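Local coordinates for GntR family transcriptional regulator (Streptococcus agalactiae, PDB 7B5U), which binds the second messenger c-di-AMP through its RCK_C domain, the part present here, and probably acts as a DNA-binding transcription regulator, at residues A32-F43 and S51-V62. Residues are numbered along the deposited sequence; the frame is centred on the assembly and turned at random. Where two conformers were deposited one is given.
With 2BA ((2R,3R,3aS,5R,7aR,9R,10R,10aS,12R,14aR)-2,9-bis(6-amino-9H-purin-9-yl)octahydro-2H,7H-difuro[3,2-d:3',2'-j][1,3,7,9,2,8 ]tetraoxadiphosphacyclododecine-3,5,10,12-tetrol 5,12-dioxide), chain C.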
loop_
_atom_site.group_PDB
_atom_site.type_symbol
_atom_site.label_atom_id
_atom_site.label_comp_id
_atom_site.label_asym_id
_atom_site.label_seq_id
_atom_site.Cartn_x
_atom_site.Cartn_y
_atom_site.Cartn_z
ATOM N N ALA A 32 3.634 -5.220 5.203
ATOM C CA ALA A 32 2.573 -5.244 4.207
ATOM C C ALA A 32 2.112 -3.846 3.830
ATOM O O ALA A 32 2.034 -2.953 4.680
ATOM C CB ALA A 32 1.377 -6.010 4.760
ATOM N N THR A 33 1.767 -3.675 2.558
ATOM C CA THR A 33 1.093 -2.465 2.098
ATOM C C THR A 33 -0.337 -2.847 1.743
ATOM O O THR A 33 -0.565 -3.614 0.792
ATOM C CB THR A 33 1.809 -1.854 0.898
ATOM O OG1 THR A 33 3.156 -1.520 1.265
ATOM C CG2 THR A 33 1.108 -0.586 0.433
ATOM N N ILE A 34 -1.294 -2.345 2.524
ATOM C CA ILE A 34 -2.704 -2.659 2.305
ATOM C C ILE A 34 -3.226 -1.859 1.117
ATOM O O ILE A 34 -3.094 -0.630 1.072
ATOM C CB ILE A 34 -3.530 -2.380 3.572
ATOM C CG1 ILE A 34 -3.082 -3.288 4.728
ATOM C CG2 ILE A 34 -5.015 -2.524 3.267
ATOM C CD1 ILE A 34 -3.708 -2.922 6.069
ATOM N N VAL A 35 -3.814 -2.561 0.145
ATOM C CA VAL A 35 -4.356 -1.917 -1.047
ATOM C C VAL A 35 -5.859 -1.718 -0.961
ATOM O O VAL A 35 -6.396 -0.823 -1.615
ATOM C CB VAL A 35 -3.966 -2.656 -2.341
ATOM C CG1 VAL A 35 -2.480 -2.637 -2.504
ATOM C CG2 VAL A 35 -4.493 -4.079 -2.364
ATOM N N ALA A 36 -6.545 -2.549 -0.176
ATOM C CA ALA A 36 -7.987 -2.410 -0.042
ATOM C C ALA A 36 -8.462 -3.137 1.207
ATOM O O ALA A 36 -7.838 -4.100 1.653
ATOM C CB ALA A 36 -8.730 -2.977 -1.257
ATOM N N ILE A 37 -9.582 -2.661 1.753
ATOM C CA ILE A 37 -10.319 -3.349 2.806
ATOM C C ILE A 37 -11.709 -3.646 2.274
ATOM O O ILE A 37 -12.363 -2.764 1.704
ATOM C CB ILE A 37 -10.434 -2.501 4.086
ATOM C CG1 ILE A 37 -9.059 -2.159 4.645
ATOM C CG2 ILE A 37 -11.278 -3.234 5.130
ATOM C CD1 ILE A 37 -9.102 -1.028 5.635
ATOM N N GLU A 38 -12.170 -4.871 2.480
ATOM C CA GLU A 38 -13.557 -5.210 2.210
ATOM C C GLU A 38 -14.270 -5.310 3.548
ATOM O O GLU A 38 -13.848 -6.078 4.426
ATOM C CB GLU A 38 -13.683 -6.524 1.448
ATOM C CG GLU A 38 -15.110 -6.797 1.020
ATOM C CD GLU A 38 -15.283 -8.171 0.415
ATOM O OE1 GLU A 38 -14.265 -8.875 0.215
ATOM O OE2 GLU A 38 -16.440 -8.547 0.134
ATOM N N HIS A 39 -15.336 -4.528 3.707
ATOM C CA HIS A 39 -16.078 -4.440 4.957
ATOM C C HIS A 39 -17.556 -4.471 4.612
ATOM O O HIS A 39 -18.022 -3.634 3.833
ATOM C CB HIS A 39 -15.724 -3.124 5.645
ATOM C CG HIS A 39 -16.504 -2.870 6.893
ATOM N ND1 HIS A 39 -16.389 -3.660 8.016
ATOM C CD2 HIS A 39 -17.419 -1.918 7.192
ATOM C CE1 HIS A 39 -17.192 -3.199 8.958
ATOM N NE2 HIS A 39 -17.827 -2.144 8.483
ATOM N N GLU A 40 -18.287 -5.436 5.163
ATOM C CA GLU A 40 -19.710 -5.578 4.863
ATOM C C GLU A 40 -19.953 -5.659 3.356
ATOM O O GLU A 40 -20.942 -5.137 2.834
ATOM C CB GLU A 40 -20.534 -4.458 5.511
ATOM C CG GLU A 40 -20.375 -4.358 7.024
ATOM C CD GLU A 40 -20.876 -3.035 7.594
ATOM O OE1 GLU A 40 -21.150 -2.102 6.809
ATOM O OE2 GLU A 40 -20.987 -2.928 8.834
ATOM N N GLY A 41 -19.024 -6.303 2.647
ATOM C CA GLY A 41 -19.139 -6.502 1.216
ATOM C C GLY A 41 -18.767 -5.310 0.362
ATOM O O GLY A 41 -18.860 -5.402 -0.869
ATOM N N LYS A 42 -18.342 -4.203 0.969
ATOM C CA LYS A 42 -17.987 -2.977 0.267
ATOM C C LYS A 42 -16.474 -2.805 0.304
ATOM O O LYS A 42 -15.833 -3.134 1.307
ATOM C CB LYS A 42 -18.657 -1.769 0.937
ATOM C CG LYS A 42 -20.182 -1.798 0.850
ATOM C CD LYS A 42 -20.841 -0.789 1.785
ATOM C CE LYS A 42 -20.844 -1.279 3.229
ATOM N NZ LYS A 42 -21.630 -0.389 4.136
ATOM N N PHE A 43 -15.903 -2.300 -0.783
ATOM C CA PHE A 43 -14.460 -2.161 -0.907
ATOM C C PHE A 43 -14.052 -0.704 -0.786
ATOM O O PHE A 43 -14.698 0.183 -1.357
ATOM C CB PHE A 43 -13.980 -2.695 -2.256
ATOM C CG PHE A 43 -14.101 -4.177 -2.391
ATOM C CD1 PHE A 43 -15.314 -4.758 -2.716
ATOM C CD2 PHE A 43 -12.998 -4.995 -2.202
ATOM C CE1 PHE A 43 -15.432 -6.133 -2.841
ATOM C CE2 PHE A 43 -13.107 -6.368 -2.325
ATOM C CZ PHE A 43 -14.325 -6.937 -2.644
ATOM N N SER A 51 -8.655 4.447 7.930
ATOM C CA SER A 51 -9.529 3.299 7.744
ATOM C C SER A 51 -9.336 2.315 8.888
ATOM O O SER A 51 -8.210 2.075 9.336
ATOM C CB SER A 51 -9.219 2.633 6.406
ATOM O OG SER A 51 -9.708 3.403 5.320
ATOM N N VAL A 52 -10.444 1.758 9.374
ATOM C CA VAL A 52 -10.440 0.864 10.529
ATOM C C VAL A 52 -10.592 -0.576 10.058
ATOM O O VAL A 52 -11.286 -0.855 9.073
ATOM C CB VAL A 52 -11.562 1.255 11.514
ATOM C CG1 VAL A 52 -11.585 0.344 12.743
ATOM C CG2 VAL A 52 -11.390 2.699 11.945
ATOM N N ILE A 53 -9.913 -1.487 10.736
ATOM C CA ILE A 53 -10.029 -2.906 10.440
ATOM C C ILE A 53 -10.925 -3.542 11.493
ATOM O O ILE A 53 -10.632 -3.494 12.691
ATOM C CB ILE A 53 -8.651 -3.577 10.361
ATOM C CG1 ILE A 53 -7.813 -2.912 9.266
ATOM C CG2 ILE A 53 -8.803 -5.067 10.086
ATOM C CD1 ILE A 53 -6.380 -3.389 9.218
ATOM N N GLU A 54 -12.034 -4.139 11.042
ATOM C CA GLU A 54 -13.023 -4.749 11.923
ATOM C C GLU A 54 -13.084 -6.252 11.701
ATOM O O GLU A 54 -12.687 -6.761 10.651
ATOM C CB GLU A 54 -14.417 -4.177 11.651
ATOM C CG GLU A 54 -14.477 -2.677 11.425
ATOM C CD GLU A 54 -14.531 -1.887 12.707
ATOM O OE1 GLU A 54 -14.174 -2.449 13.765
ATOM O OE2 GLU A 54 -14.935 -0.702 12.655
ATOM N N GLN A 55 -13.613 -6.961 12.692
ATOM C CA GLN A 55 -13.619 -8.413 12.604
ATOM C C GLN A 55 -14.455 -8.871 11.416
ATOM O O GLN A 55 -15.554 -8.367 11.171
ATOM C CB GLN A 55 -14.145 -9.043 13.890
ATOM C CG GLN A 55 -13.877 -10.541 13.920
ATOM C CD GLN A 55 -14.079 -11.127 15.299
ATOM O OE1 GLN A 55 -15.213 -11.295 15.762
ATOM N NE2 GLN A 55 -12.983 -11.447 15.975
ATOM N N GLY A 56 -13.924 -9.839 10.674
ATOM C CA GLY A 56 -14.588 -10.342 9.495
ATOM C C GLY A 56 -14.221 -9.631 8.213
ATOM O O GLY A 56 -14.562 -10.125 7.126
ATOM N N ASP A 57 -13.535 -8.498 8.293
ATOM C CA ASP A 57 -13.135 -7.803 7.080
ATOM C C ASP A 57 -12.119 -8.632 6.294
ATOM O O ASP A 57 -11.405 -9.478 6.840
ATOM C CB ASP A 57 -12.488 -6.464 7.427
ATOM C CG ASP A 57 -13.480 -5.430 7.920
ATOM O OD1 ASP A 57 -14.699 -5.694 7.915
ATOM O OD2 ASP A 57 -13.031 -4.325 8.300
ATOM N N HIS A 58 -12.048 -8.369 4.989
ATOM C CA HIS A 58 -10.992 -8.925 4.152
ATOM C C HIS A 58 -9.959 -7.836 3.913
ATOM O O HIS A 58 -10.305 -6.725 3.490
ATOM C CB HIS A 58 -11.530 -9.404 2.803
ATOM C CG HIS A 58 -12.582 -10.464 2.891
ATOM N ND1 HIS A 58 -12.643 -11.506 1.991
ATOM C CD2 HIS A 58 -13.619 -10.645 3.746
ATOM C CE1 HIS A 58 -13.668 -12.284 2.288
ATOM N NE2 HIS A 58 -14.275 -11.786 3.352
ATOM N N ILE A 59 -8.695 -8.143 4.195
ATOM C CA ILE A 59 -7.584 -7.226 3.964
ATOM C C ILE A 59 -6.822 -7.725 2.744
ATOM O O ILE A 59 -6.372 -8.877 2.711
ATOM C CB ILE A 59 -6.634 -7.148 5.170
ATOM C CG1 ILE A 59 -7.367 -6.864 6.481
ATOM C CG2 ILE A 59 -5.506 -6.138 4.906
ATOM C CD1 ILE A 59 -6.425 -6.829 7.664
ATOM N N PHE A 60 -6.667 -6.852 1.752
ATOM C CA PHE A 60 -5.892 -7.130 0.547
ATOM C C PHE A 60 -4.588 -6.348 0.646
ATOM O O PHE A 60 -4.617 -5.141 0.887
ATOM C CB PHE A 60 -6.680 -6.688 -0.694
ATOM C CG PHE A 60 -7.946 -7.476 -0.910
ATOM C CD1 PHE A 60 -9.111 -7.141 -0.238
ATOM C CD2 PHE A 60 -7.970 -8.555 -1.780
ATOM C CE1 PHE A 60 -10.274 -7.882 -0.419
ATOM C CE2 PHE A 60 -9.137 -9.292 -1.966
ATOM C CZ PHE A 60 -10.287 -8.950 -1.287
ATOM N N PHE A 61 -3.451 -7.016 0.464
ATOM C CA PHE A 61 -2.167 -6.359 0.679
ATOM C C PHE A 61 -1.107 -6.958 -0.235
ATOM O O PHE A 61 -1.194 -8.126 -0.630
ATOM C CB PHE A 61 -1.712 -6.452 2.143
ATOM C CG PHE A 61 -1.513 -7.860 2.634
ATOM C CD1 PHE A 61 -0.269 -8.455 2.582
ATOM C CD2 PHE A 61 -2.574 -8.580 3.177
ATOM C CE1 PHE A 61 -0.082 -9.761 3.040
ATOM C CE2 PHE A 61 -2.389 -9.876 3.631
ATOM C CZ PHE A 61 -1.147 -10.460 3.576
ATOM N N VAL A 62 -0.100 -6.147 -0.571
ATOM C CA VAL A 62 1.039 -6.608 -1.346
ATOM C C VAL A 62 2.220 -6.866 -0.424
ATOM O O VAL A 62 2.341 -6.301 0.668
ATOM C CB VAL A 62 1.418 -5.675 -2.521
ATOM C CG1 VAL A 62 0.275 -5.595 -3.516
ATOM C CG2 VAL A 62 1.846 -4.294 -2.026
HETATM P P 2BA C . 4.950 4.792 7.190
HETATM O O1P 2BA C . 4.997 3.514 6.441
HETATM O O2P 2BA C . 6.158 5.184 7.974
HETATM O "O5'" 2BA C . 4.540 5.953 6.133
HETATM C "C5'" 2BA C . 4.617 7.305 6.525
HETATM C "C4'" 2BA C . 3.859 8.139 5.453
HETATM O "O4'" 2BA C . 4.491 8.026 4.285
HETATM C "C3'" 2BA C . 2.396 7.662 5.265
HETATM O "O3'" 2BA C . 1.599 8.317 6.183
HETATM C "C2'" 2BA C . 2.183 8.023 3.774
HETATM O "O2'" 2BA C . 1.722 9.434 3.632
HETATM C "C1'" 2BA C . 3.379 7.809 3.191
HETATM N N9 2BA C . 3.570 6.478 2.623
HETATM C C8 2BA C . 4.338 5.502 3.172
HETATM N N7 2BA C . 4.266 4.413 2.382
HETATM C C5 2BA C . 3.433 4.742 1.362
HETATM C C6 2BA C . 2.978 4.074 0.257
HETATM N N6 2BA C . 3.323 2.726 -0.071
HETATM N N1 2BA C . 2.164 4.691 -0.600
HETATM C C2 2BA C . 1.754 5.968 -0.381
HETATM N N3 2BA C . 2.197 6.660 0.680
HETATM C C4 2BA C . 3.021 6.004 1.522
HETATM P P1 2BA C . 0.098 7.748 6.561
HETATM O O1P1 2BA C . -0.685 7.424 5.337
HETATM O O2P1 2BA C . -0.509 8.747 7.486
HETATM O "O5'1" 2BA C . 0.394 6.332 7.319
HETATM C "C5'1" 2BA C . 0.967 6.355 8.611
HETATM C "C4'1" 2BA C . 1.428 4.895 8.929
HETATM O "O4'1" 2BA C . 0.380 4.076 8.931
HETATM C "C3'1" 2BA C . 2.437 4.382 7.873
HETATM O "O3'1" 2BA C . 3.704 4.774 8.272
HETATM C "C2'1" 2BA C . 2.128 2.863 7.915
HETATM O "O2'1" 2BA C . 2.931 2.199 8.991
HETATM C "C1'1" 2BA C . 0.803 2.775 8.154
HETATM N N91 2BA C . -0.052 2.719 6.973
HETATM C C81 2BA C . -0.808 3.712 6.438
HETATM N N71 2BA C . -1.419 3.260 5.328
HETATM C C51 2BA C . -1.004 1.980 5.173
HETATM C C61 2BA C . -1.252 0.992 4.235
HETATM N N61 2BA C . -2.140 1.204 3.134
HETATM N N11 2BA C . -0.705 -0.198 4.366
HETATM C C21 2BA C . 0.144 -0.449 5.389
HETATM N N31 2BA C . 0.418 0.461 6.330
HETATM C C41 2BA C . -0.158 1.666 6.175
HETATM O O HOH W 1 -16.685 -7.329 6.871
#
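His39 has CG opposite its backbone N, and Asp57 has CG beside its own N (chi1 -72°); these torsions bring ring and carboxylate together. His39 ND1 donates to Asp57 OD1 at 2.6 Å, on the syn side of the carboxylate. The oxygen lies in the ring plane, although the carboxylate itself stands at 81° to the ring. A water bridges Asp57 OD1 to Glu40 N. Asp57 OD2 takes Glu54 N at 2.9 Å, from above the carboxylate plane. The carboxylate thus ties the type I' turn from His39 to Lys42 to the type II turn 54-57.

Strands 33-39 and 58-62 pair antiparallel. Glu38 N donates a nearly straight hydrogen bond to His58 O, 2.8 Å. Val35 N and, weakly, Ala36 N both point to Phe60 O, which makes a classic beta bulge. Val35 CG2 packs on Phe60 CB at 3.8 Å. On the same face as Phe60, Glu38 OE1 sits 3.5 Å from His58 CG, over the ring, while His58 ND1 bonds to Glu7. Phe43 CE2 meets Phe60 CE1 at 3.7 Å, the two rings meeting obliquely. On the other face, Ile34 CG1 lies against Ile59 CG2 at 3.7 Å, and, in the conformer given, Ile37 CD1 reaches Ser51 CB. Helix 21-24 packs on Ile34 and Ile37.

Ile34 N donates to adenine N11 of c-di-AMP, and adenine N61 donates back to Ile34 O. Thr33 and Val35 meet their counterparts in the second subunit. This is the central strand pair of an RCK_C (TrkA-C) domain sheet, and the backbone of Ile34, on both subunits, forms part of the c-di-AMP pocket at the dimer interface.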